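Side-chain contacts in CBS domain-containing predicted protein TM0935 (Thermotoga maritima, PDB 1O50), which is of unknown function but carries a tandem pair of CBS domains, which in relatives commonly bind adenosine-containing ligands and regulate partner activities: residues K16-C19 and K20-S23; E37-D40 and R41-D45; E116-K119 and L120-N124; G140-S144 and L145-L149. All blocks are in the same frame, centred on the assembly; numbering follows the deposited sequence.

How the interactions relate
Along the chain the four contacts follow one another in order, two in each sequence range of the CBS pair. Interaction 1 is the turn after helix 15-18 and interaction 2 lies within helix 35-44; interaction 3 is on helix 114-124 and interaction 4 joins strand 138-143 to helix 144-153. Interactions 1 and 4 touch, with centres about 7 Å apart, as do interactions 3 and 4, at about 12 Å. Interaction 2 stands off, about 25 Å from interaction 3 centre to centre. The N-terminal turn thus packs on the second CBS unit, joining the two halves of the chain, while interactions 2, 3 and 4 all meet the second subunit of the dimer.

Interaction 1 of 4, residues K16-C19 and K20-S23; sequences KDVC and KLIS
K20 and C19 take the two corners of a tight turn in which L21 folds back over V18. K20 CB and CG sit beside the C19 carbonyl, with K20 CB 3.4 Å from C19 C, while the rest of this exposed chain leads away. C19 SG, set between its backbone N and carbonyl carbon (chi1 75°), lies 3.7 Å from K20 N, whose hydrogen bond goes instead to a water, K20 N to water O 2.9 Å. That water returns a weak bond to D17 O. L21 CG comes to 3.3 Å from V18 O, and the backbone N of L21 donates to the same oxygen, N to O 3.1 Å, from above the carbonyl plane. Because L21 CG stands anti to its own carbonyl carbon (chi1 -67°), the side chain leans toward V18, and L21 CD1 crosses V18 CG1 at 4.0 Å. Helix 144-153 lies against the turn, with V18 on A150 and L21 on L149. The bond from L21 N to V18 O closes a beta turn, and the backbone torsions of C19 and K20 make it type I, following the short helix 15-18 and starting the connection to strand 27-29 of the CBS fold.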
loop_
_atom_site.group_PDB
_atom_site.type_symbol
_atom_site.label_atom_id
_atom_site.label_comp_id
_atom_site.label_asym_id
_atom_site.label_seq_id
_atom_site.Cartn_x
_atom_site.Cartn_y
_atom_site.Cartn_z
ATOM N N LYS A 16 -19.922 0.816 7.452
ATOM C CA LYS A 16 -20.177 1.657 8.622
ATOM C C LYS A 16 -19.582 1.101 9.938
ATOM O O LYS A 16 -19.284 1.868 10.863
ATOM C CB LYS A 16 -21.681 1.873 8.778
ATOM C CG LYS A 16 -22.492 0.619 9.133
ATOM C CD LYS A 16 -23.967 0.956 9.386
ATOM C CE LYS A 16 -24.754 -0.210 10.023
ATOM N NZ LYS A 16 -24.317 -0.588 11.444
ATOM N N ASP A 17 -19.440 -0.215 10.021
ATOM C CA ASP A 17 -18.882 -0.879 11.209
ATOM C C ASP A 17 -17.345 -0.841 11.266
ATOM O O ASP A 17 -16.772 -1.048 12.330
ATOM C CB ASP A 17 -19.329 -2.363 11.275
ATOM C CG ASP A 17 -20.838 -2.543 11.129
ATOM O OD1 ASP A 17 -21.606 -1.818 11.775
ATOM O OD2 ASP A 17 -21.354 -3.398 10.381
ATOM N N VAL A 18 -16.693 -0.622 10.118
ATOM C CA VAL A 18 -15.236 -0.724 9.954
ATOM C C VAL A 18 -14.536 0.630 9.692
ATOM O O VAL A 18 -13.414 0.843 10.131
ATOM C CB VAL A 18 -14.938 -1.711 8.804
ATOM C CG1 VAL A 18 -13.486 -1.804 8.500
ATOM C CG2 VAL A 18 -15.532 -3.101 9.164
ATOM N N CYS A 19 -15.238 1.556 9.048
ATOM C CA CYS A 19 -14.659 2.833 8.600
ATOM C C CYS A 19 -14.324 3.858 9.702
ATOM O O CYS A 19 -13.777 4.933 9.425
ATOM C CB CYS A 19 -15.586 3.484 7.562
ATOM S SG CYS A 19 -17.062 4.239 8.219
ATOM N N LYS A 20 -14.615 3.530 10.944
ATOM C CA LYS A 20 -14.225 4.394 12.058
ATOM C C LYS A 20 -13.284 3.683 13.047
ATOM O O LYS A 20 -12.991 4.210 14.091
ATOM C CB LYS A 20 -15.456 4.948 12.745
ATOM C CG LYS A 20 -15.784 6.379 12.374
ATOM C CD LYS A 20 -17.141 6.733 12.909
ATOM C CE LYS A 20 -17.366 8.257 13.057
ATOM N NZ LYS A 20 -17.191 8.760 14.468
ATOM N N LEU A 21 -12.763 2.518 12.671
ATOM C CA LEU A 21 -11.942 1.722 13.588
ATOM C C LEU A 21 -10.540 2.347 13.782
ATOM O O LEU A 21 -9.909 2.142 14.817
ATOM C CB LEU A 21 -11.820 0.266 13.090
ATOM C CG LEU A 21 -13.135 -0.528 13.132
ATOM C CD1 LEU A 21 -12.949 -1.888 12.500
ATOM C CD2 LEU A 21 -13.633 -0.660 14.524
ATOM N N ILE A 22 -10.087 3.089 12.763
ATOM C CA ILE A 22 -8.892 3.943 12.789
ATOM C C ILE A 22 -9.345 5.346 12.340
ATOM O O ILE A 22 -10.210 5.496 11.455
ATOM C CB ILE A 22 -7.839 3.382 11.817
ATOM C CG1 ILE A 22 -7.547 1.912 12.110
ATOM C CG2 ILE A 22 -6.515 4.157 11.849
ATOM C CD1 ILE A 22 -6.684 1.280 11.013
ATOM N N SER A 23 -8.776 6.365 12.967
ATOM C CA SER A 23 -9.002 7.749 12.572
ATOM C C SER A 23 -8.177 8.081 11.329
ATOM O O SER A 23 -6.962 8.305 11.426
ATOM C CB SER A 23 -8.608 8.706 13.688
ATOM O OG SER A 23 -8.891 10.036 13.285
HETATM O O HOH W 1 -16.096 1.869 12.770
HETATM O O HOH W 2 -11.648 7.452 10.451
#

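Interaction 2 of 4, residues E37-D40 and R41-D45; sequences EIVD and RILED
The guanidinium group of R41 and the carboxylate of E37 meet through a water, one turn apart on helix 35-44. The water lies at the edge of the guanidinium, in its plane, accepting from R41 NH1 at 3.0 Å and donating to E37 OE2 at 2.9 Å. E37 OE2 and R41 NH1 themselves stay 5.6 Å apart, so any attraction between the opposite charges probably acts through the water, without direct contact. The helix is the crossover of a beta-alpha-beta unit with strands 27-29 and 50-55, and R41 ties it to the first of these, since NH1 also donates to V28 O. To arrive there the arginine chain bends twice, at chi2 (-67°) and chi3 (-59°), which carries the guanidinium off the helix to the side of strand 27-29.

Regular backbone bonds four residues apart run beneath these side chains, from R41 N to E37 O through to E44 N and D40 O. The buried I38 and I42 pack on V51, with I38 CG2 and I42 CD1 4.1 Å apart. V39 and L43 meet W152 and L149 of the second subunit, whose L145 also packs on I42 and whose K153 forms a salt bridge with D40 OD1. The V39 and L43 chains lie side by side and point the same way, with V39 CG1 3.8 Å from L43 CD1.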
loop_
_atom_site.group_PDB
_atom_site.type_symbol
_atom_site.label_atom_id
_atom_site.label_comp_id
_atom_site.label_asym_id
_atom_site.label_seq_id
_atom_site.Cartn_x
_atom_site.Cartn_y
_atom_site.Cartn_z
ATOM N N GLU A 37 2.971 18.367 -5.506
ATOM C CA GLU A 37 2.171 18.706 -4.300
ATOM C C GLU A 37 1.409 17.466 -3.802
ATOM O O GLU A 37 1.165 17.284 -2.644
ATOM C CB GLU A 37 1.223 19.829 -4.600
ATOM C CG GLU A 37 0.443 20.330 -3.387
ATOM C CD GLU A 37 -0.511 21.469 -3.737
ATOM O OE1 GLU A 37 -0.284 22.145 -4.778
ATOM O OE2 GLU A 37 -1.492 21.688 -2.958
ATOM N N ILE A 38 1.045 16.574 -4.705
ATOM C CA ILE A 38 0.386 15.329 -4.307
ATOM C C ILE A 38 1.317 14.494 -3.485
ATOM O O ILE A 38 0.937 13.999 -2.420
ATOM C CB ILE A 38 -0.081 14.537 -5.545
ATOM C CG1 ILE A 38 -1.130 15.373 -6.230
ATOM C CG2 ILE A 38 -0.626 13.178 -5.103
ATOM C CD1 ILE A 38 -1.721 14.825 -7.549
ATOM N N VAL A 39 2.572 14.401 -3.936
ATOM C CA VAL A 39 3.620 13.767 -3.167
ATOM C C VAL A 39 3.823 14.442 -1.802
ATOM O O VAL A 39 3.942 13.767 -0.778
ATOM C CB VAL A 39 4.922 13.689 -4.032
ATOM C CG1 VAL A 39 6.046 13.212 -3.248
ATOM C CG2 VAL A 39 4.714 12.782 -5.231
ATOM N N ASP A 40 3.880 15.761 -1.753
ATOM C CA ASP A 40 4.002 16.438 -0.455
ATOM C C ASP A 40 2.867 16.034 0.514
ATOM O O ASP A 40 3.112 15.790 1.679
ATOM C CB ASP A 40 3.978 17.954 -0.594
ATOM C CG ASP A 40 5.149 18.522 -1.403
ATOM O OD1 ASP A 40 6.287 17.980 -1.356
ATOM O OD2 ASP A 40 4.986 19.582 -2.055
ATOM N N ARG A 41 1.616 16.023 0.037
ATOM C CA ARG A 41 0.455 15.551 0.814
ATOM C C ARG A 41 0.589 14.119 1.303
ATOM O O ARG A 41 0.235 13.810 2.417
ATOM C CB ARG A 41 -0.841 15.657 -0.005
ATOM C CG ARG A 41 -1.270 17.111 -0.396
ATOM C CD ARG A 41 -1.675 17.994 0.723
ATOM N NE ARG A 41 -2.816 17.489 1.520
ATOM C CZ ARG A 41 -4.128 17.557 1.197
ATOM N NH1 ARG A 41 -4.548 18.085 0.043
ATOM N NH2 ARG A 41 -5.033 17.078 2.055
ATOM N N ILE A 42 1.107 13.217 0.472
ATOM C CA ILE A 42 1.287 11.842 0.909
ATOM C C ILE A 42 2.366 11.768 1.992
ATOM O O ILE A 42 2.186 11.058 2.982
ATOM C CB ILE A 42 1.648 10.919 -0.263
ATOM C CG1 ILE A 42 0.491 10.851 -1.290
ATOM C CG2 ILE A 42 1.942 9.521 0.262
ATOM C CD1 ILE A 42 0.873 10.298 -2.635
ATOM N N LEU A 43 3.487 12.482 1.806
ATOM C CA LEU A 43 4.585 12.469 2.789
ATOM C C LEU A 43 4.191 13.061 4.158
ATOM O O LEU A 43 4.797 12.712 5.216
ATOM C CB LEU A 43 5.812 13.206 2.228
ATOM C CG LEU A 43 6.439 12.533 0.985
ATOM C CD1 LEU A 43 7.464 13.483 0.251
ATOM C CD2 LEU A 43 7.142 11.209 1.382
ATOM N N GLU A 44 3.218 13.976 4.168
ATOM C CA GLU A 44 2.746 14.568 5.445
ATOM C C GLU A 44 1.837 13.597 6.235
ATOM O O GLU A 44 1.747 13.683 7.420
ATOM C CB GLU A 44 2.020 15.901 5.222
ATOM C CG GLU A 44 1.950 16.768 6.477
ATOM C CD GLU A 44 0.664 16.592 7.307
ATOM O OE1 GLU A 44 -0.308 15.956 6.790
ATOM O OE2 GLU A 44 0.617 17.127 8.463
ATOM N N ASP A 45 1.157 12.701 5.530
ATOM C CA ASP A 45 0.266 11.715 6.113
ATOM C C ASP A 45 0.559 10.356 5.452
ATOM O O ASP A 45 -0.215 9.903 4.595
ATOM C CB ASP A 45 -1.191 12.123 5.850
ATOM C CG ASP A 45 -2.185 11.325 6.699
ATOM O OD1 ASP A 45 -1.796 10.835 7.790
ATOM O OD2 ASP A 45 -3.363 11.122 6.329
HETATM O O HOH W 3 -3.564 19.921 -2.048
#

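Interaction 3 of 4, residues E116-K119 and L120-N124; sequences EALK and LMIDN
K119 and D123 converge because their first torsions differ: in the lysine CG is anti to the backbone N (chi1 177°), whereas in the aspartate CG is anti to the carbonyl carbon (chi1 -73°). The lysine chain stays extended until a bend at chi4 (74°) turns its ammonium back to the carboxylate. Along the way K119 CG passes 3.5 Å from D123 OD2, so the aliphatic part of the chain shares in the contact. The salt bridge at the end is long, K119 NZ to D123 OD2 3.4 Å, and as a hydrogen bond it is weak. A water bridges the pair, accepting from K119 NZ at 2.6 Å and donating to D123 OD1 at 3.0 Å. Were K119 replaced by a leucine, the D123 carboxylate would probably lose its positive mate and the bridging water one of its partners.

Beneath the pair, D123 N donates to K119 O at 2.8 Å, one of the regular bonds of helix 114-124. F79 of the second subunit packs on both K119 and D123. The inward side carries M121, which packs on L142 and I147 of the same CBS unit.

Farther along the helix L120 O accepts two bonds, from N124 N at 3.1 Å and from N124 ND2 at 2.9 Å, the carbonyl oxygen lying in the amide plane of N124. The chemistry thus implies two different holds: a soft, water-assisted charge pair on the flank, and a double grip on one carbonyl that probably fixes the N124 amide.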
loop_
_atom_site.group_PDB
_atom_site.type_symbol
_atom_site.label_atom_id
_atom_site.label_comp_id
_atom_site.label_asym_id
_atom_site.label_seq_id
_atom_site.Cartn_x
_atom_site.Cartn_y
_atom_site.Cartn_z
ATOM N N GLU A 116 -17.961 -6.941 -0.004
ATOM C CA GLU A 116 -17.927 -6.266 -1.313
ATOM C C GLU A 116 -16.817 -5.229 -1.362
ATOM O O GLU A 116 -16.183 -5.084 -2.406
ATOM C CB GLU A 116 -19.271 -5.669 -1.787
ATOM C CG GLU A 116 -19.167 -4.545 -2.867
ATOM C CD GLU A 116 -18.700 -4.941 -4.304
ATOM O OE1 GLU A 116 -19.223 -4.336 -5.291
ATOM O OE2 GLU A 116 -17.812 -5.812 -4.489
ATOM N N ALA A 117 -16.561 -4.547 -0.244
ATOM C CA ALA A 117 -15.465 -3.584 -0.144
ATOM C C ALA A 117 -14.055 -4.212 -0.264
ATOM O O ALA A 117 -13.144 -3.624 -0.865
ATOM C CB ALA A 117 -15.580 -2.820 1.141
ATOM N N LEU A 118 -13.877 -5.391 0.334
ATOM C CA LEU A 118 -12.629 -6.159 0.249
ATOM C C LEU A 118 -12.449 -6.654 -1.175
ATOM O O LEU A 118 -11.341 -6.646 -1.695
ATOM C CB LEU A 118 -12.645 -7.342 1.254
ATOM C CG LEU A 118 -11.445 -8.319 1.225
ATOM C CD1 LEU A 118 -11.158 -8.950 2.567
ATOM C CD2 LEU A 118 -11.656 -9.447 0.189
ATOM N N LYS A 119 -13.524 -7.085 -1.812
ATOM C CA LYS A 119 -13.465 -7.540 -3.196
ATOM C C LYS A 119 -13.014 -6.416 -4.115
ATOM O O LYS A 119 -12.189 -6.619 -4.979
ATOM C CB LYS A 119 -14.813 -8.067 -3.662
ATOM C CG LYS A 119 -14.837 -8.485 -5.121
ATOM C CD LYS A 119 -16.252 -8.834 -5.602
ATOM C CE LYS A 119 -16.301 -9.018 -7.117
ATOM N NZ LYS A 119 -15.670 -10.297 -7.556
ATOM N N LEU A 120 -13.568 -5.231 -3.904
ATOM C CA LEU A 120 -13.195 -4.028 -4.658
ATOM C C LEU A 120 -11.735 -3.691 -4.485
ATOM O O LEU A 120 -11.048 -3.381 -5.443
ATOM C CB LEU A 120 -14.040 -2.817 -4.196
ATOM C CG LEU A 120 -15.493 -2.812 -4.683
ATOM C CD1 LEU A 120 -16.244 -1.676 -3.974
ATOM C CD2 LEU A 120 -15.596 -2.667 -6.201
ATOM N N MET A 121 -11.265 -3.707 -3.254
ATOM C CA MET A 121 -9.881 -3.446 -3.008
ATOM C C MET A 121 -9.012 -4.388 -3.780
ATOM O O MET A 121 -8.098 -3.967 -4.473
ATOM C CB MET A 121 -9.562 -3.589 -1.542
ATOM C CG MET A 121 -10.015 -2.421 -0.744
ATOM S SD MET A 121 -9.332 -2.389 0.889
ATOM C CE MET A 121 -10.404 -1.165 1.499
ATOM N N ILE A 122 -9.297 -5.667 -3.651
ATOM C CA ILE A 122 -8.479 -6.679 -4.316
ATOM C C ILE A 122 -8.533 -6.593 -5.843
ATOM O O ILE A 122 -7.486 -6.581 -6.505
ATOM C CB ILE A 122 -8.838 -8.075 -3.799
ATOM C CG1 ILE A 122 -8.351 -8.216 -2.347
ATOM C CG2 ILE A 122 -8.121 -9.131 -4.653
ATOM C CD1 ILE A 122 -8.987 -9.364 -1.557
ATOM N N ASP A 123 -9.742 -6.559 -6.408
ATOM C CA ASP A 123 -9.923 -6.508 -7.860
ATOM C C ASP A 123 -9.235 -5.296 -8.532
ATOM O O ASP A 123 -8.729 -5.408 -9.639
ATOM C CB ASP A 123 -11.425 -6.472 -8.216
ATOM C CG ASP A 123 -12.134 -7.795 -8.006
ATOM O OD1 ASP A 123 -11.531 -8.827 -7.644
ATOM O OD2 ASP A 123 -13.337 -7.901 -8.222
ATOM N N ASN A 124 -9.240 -4.152 -7.847
ATOM C CA ASN A 124 -8.688 -2.878 -8.326
ATOM C C ASN A 124 -7.285 -2.601 -7.787
ATOM O O ASN A 124 -6.645 -1.578 -8.083
ATOM C CB ASN A 124 -9.642 -1.754 -7.898
ATOM C CG ASN A 124 -10.960 -1.806 -8.651
ATOM O OD1 ASN A 124 -11.021 -1.414 -9.807
ATOM N ND2 ASN A 124 -12.006 -2.349 -8.016
HETATM O O HOH W 4 -13.403 -10.876 -8.688
#

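Interaction 4 of 4, residues G140-S144 and L145-L149; sequences GDLNS and LEILL
A capping box formed by N143 and E146 starts helix 144-153 where strand 138-143 of the second CBS unit ends, the strand and helix segments meeting at 68°. N143 holds the N-cap position. Its CG lies between the backbone N and the carbonyl carbon (chi1 75°), which swings OD1 over the first turn to accept from E146 N at 3.0 Å, the donor approaching nearly along the C=O axis. The return bond runs from N143 N to E146 OE1, 3.2 Å, and reaches the oxygen from above the carboxylate plane. E146 is extended beyond CG, so its carboxylate runs back beside the strand, where OE1 also touches L142 CD1 at 3.6 Å. L148 N donates to S144 O at 3.0 Å, after a weak bond from I147 N to N143 O.

Without the amide, as with a valine in place of N143, E146 N is likely to lose its side-chain acceptor and the start of the helix to fray. Two more polar groups of this buried junction have partners nearby: S144 OG bonds to Q127, and E146 OE2 takes I22 N from the turn after helix 15-18. V65 and P46 of the second subunit pack on S144 and L145.

Reciprocal bonding means that each capping residue satisfies the backbone N-H of the other, while the helix start would probably favour the negative charge of E146.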
loop_
_atom_site.group_PDB
_atom_site.type_symbol
_atom_site.label_atom_id
_atom_site.label_comp_id
_atom_site.label_asym_id
_atom_site.label_seq_id
_atom_site.Cartn_x
_atom_site.Cartn_y
_atom_site.Cartn_z
ATOM N N GLY A 140 -16.621 9.799 4.485
ATOM C CA GLY A 140 -15.754 8.973 5.318
ATOM C C GLY A 140 -14.694 8.285 4.486
ATOM O O GLY A 140 -14.612 8.527 3.297
ATOM N N ASP A 141 -13.898 7.413 5.112
ATOM C CA ASP A 141 -12.764 6.754 4.451
ATOM C C ASP A 141 -12.639 5.281 4.911
ATOM O O ASP A 141 -13.023 4.923 6.021
ATOM C CB ASP A 141 -11.492 7.560 4.816
ATOM C CG ASP A 141 -10.380 7.395 3.851
ATOM O OD1 ASP A 141 -10.634 7.115 2.652
ATOM O OD2 ASP A 141 -9.191 7.483 4.237
ATOM N N LEU A 142 -12.079 4.429 4.066
ATOM C CA LEU A 142 -11.867 3.026 4.428
ATOM C C LEU A 142 -10.526 2.567 3.956
ATOM O O LEU A 142 -10.231 2.796 2.827
ATOM C CB LEU A 142 -12.940 2.152 3.759
ATOM C CG LEU A 142 -12.931 0.658 4.085
ATOM C CD1 LEU A 142 -13.210 0.376 5.545
ATOM C CD2 LEU A 142 -13.943 -0.067 3.228
ATOM N N ASN A 143 -9.723 1.905 4.785
ATOM C CA ASN A 143 -8.494 1.276 4.289
ATOM C C ASN A 143 -8.367 -0.176 4.630
ATOM O O ASN A 143 -9.132 -0.725 5.401
ATOM C CB ASN A 143 -7.231 2.089 4.693
ATOM C CG ASN A 143 -6.838 1.963 6.145
ATOM O OD1 ASN A 143 -7.423 1.212 6.921
ATOM N ND2 ASN A 143 -5.801 2.689 6.524
ATOM N N SER A 144 -7.405 -0.833 3.984
ATOM C CA SER A 144 -7.167 -2.242 4.219
ATOM C C SER A 144 -6.879 -2.586 5.690
ATOM O O SER A 144 -7.228 -3.645 6.162
ATOM C CB SER A 144 -6.013 -2.722 3.319
ATOM O OG SER A 144 -4.811 -2.017 3.573
ATOM N N LEU A 145 -6.282 -1.669 6.437
ATOM C CA LEU A 145 -5.903 -1.972 7.782
ATOM C C LEU A 145 -7.152 -2.083 8.662
ATOM O O LEU A 145 -7.193 -2.890 9.577
ATOM C CB LEU A 145 -4.943 -0.901 8.333
ATOM C CG LEU A 145 -3.730 -0.487 7.478
ATOM C CD1 LEU A 145 -2.802 0.378 8.331
ATOM C CD2 LEU A 145 -2.988 -1.654 6.879
ATOM N N GLU A 146 -8.149 -1.246 8.394
ATOM C CA GLU A 146 -9.423 -1.330 9.099
ATOM C C GLU A 146 -10.127 -2.670 8.891
ATOM O O GLU A 146 -10.705 -3.213 9.821
ATOM C CB GLU A 146 -10.311 -0.177 8.693
ATOM C CG GLU A 146 -9.773 1.124 9.252
ATOM C CD GLU A 146 -10.563 2.317 8.783
ATOM O OE1 GLU A 146 -11.013 2.325 7.631
ATOM O OE2 GLU A 146 -10.733 3.235 9.591
ATOM N N ILE A 147 -10.085 -3.176 7.668
ATOM C CA ILE A 147 -10.656 -4.474 7.333
ATOM C C ILE A 147 -9.913 -5.559 8.071
ATOM O O ILE A 147 -10.537 -6.441 8.647
ATOM C CB ILE A 147 -10.683 -4.706 5.815
ATOM C CG1 ILE A 147 -11.600 -3.692 5.135
ATOM C CG2 ILE A 147 -11.213 -6.102 5.458
ATOM C CD1 ILE A 147 -11.748 -3.883 3.674
ATOM N N LEU A 148 -8.585 -5.480 8.090
ATOM C CA LEU A 148 -7.782 -6.454 8.805
ATOM C C LEU A 148 -8.053 -6.460 10.299
ATOM O O LEU A 148 -8.152 -7.525 10.896
ATOM C CB LEU A 148 -6.287 -6.256 8.552
ATOM C CG LEU A 148 -5.877 -6.612 7.119
ATOM C CD1 LEU A 148 -4.407 -6.198 6.836
ATOM C CD2 LEU A 148 -6.086 -8.108 6.761
ATOM N N LEU A 149 -8.158 -5.272 10.873
ATOM C CA LEU A 149 -8.464 -5.102 12.264
ATOM C C LEU A 149 -9.777 -5.820 12.600
ATOM O O LEU A 149 -9.831 -6.642 13.506
ATOM C CB LEU A 149 -8.574 -3.613 12.559
ATOM C CG LEU A 149 -8.580 -3.161 14.036
ATOM C CD1 LEU A 149 -8.454 -1.698 14.096
ATOM C CD2 LEU A 149 -9.858 -3.650 14.852
#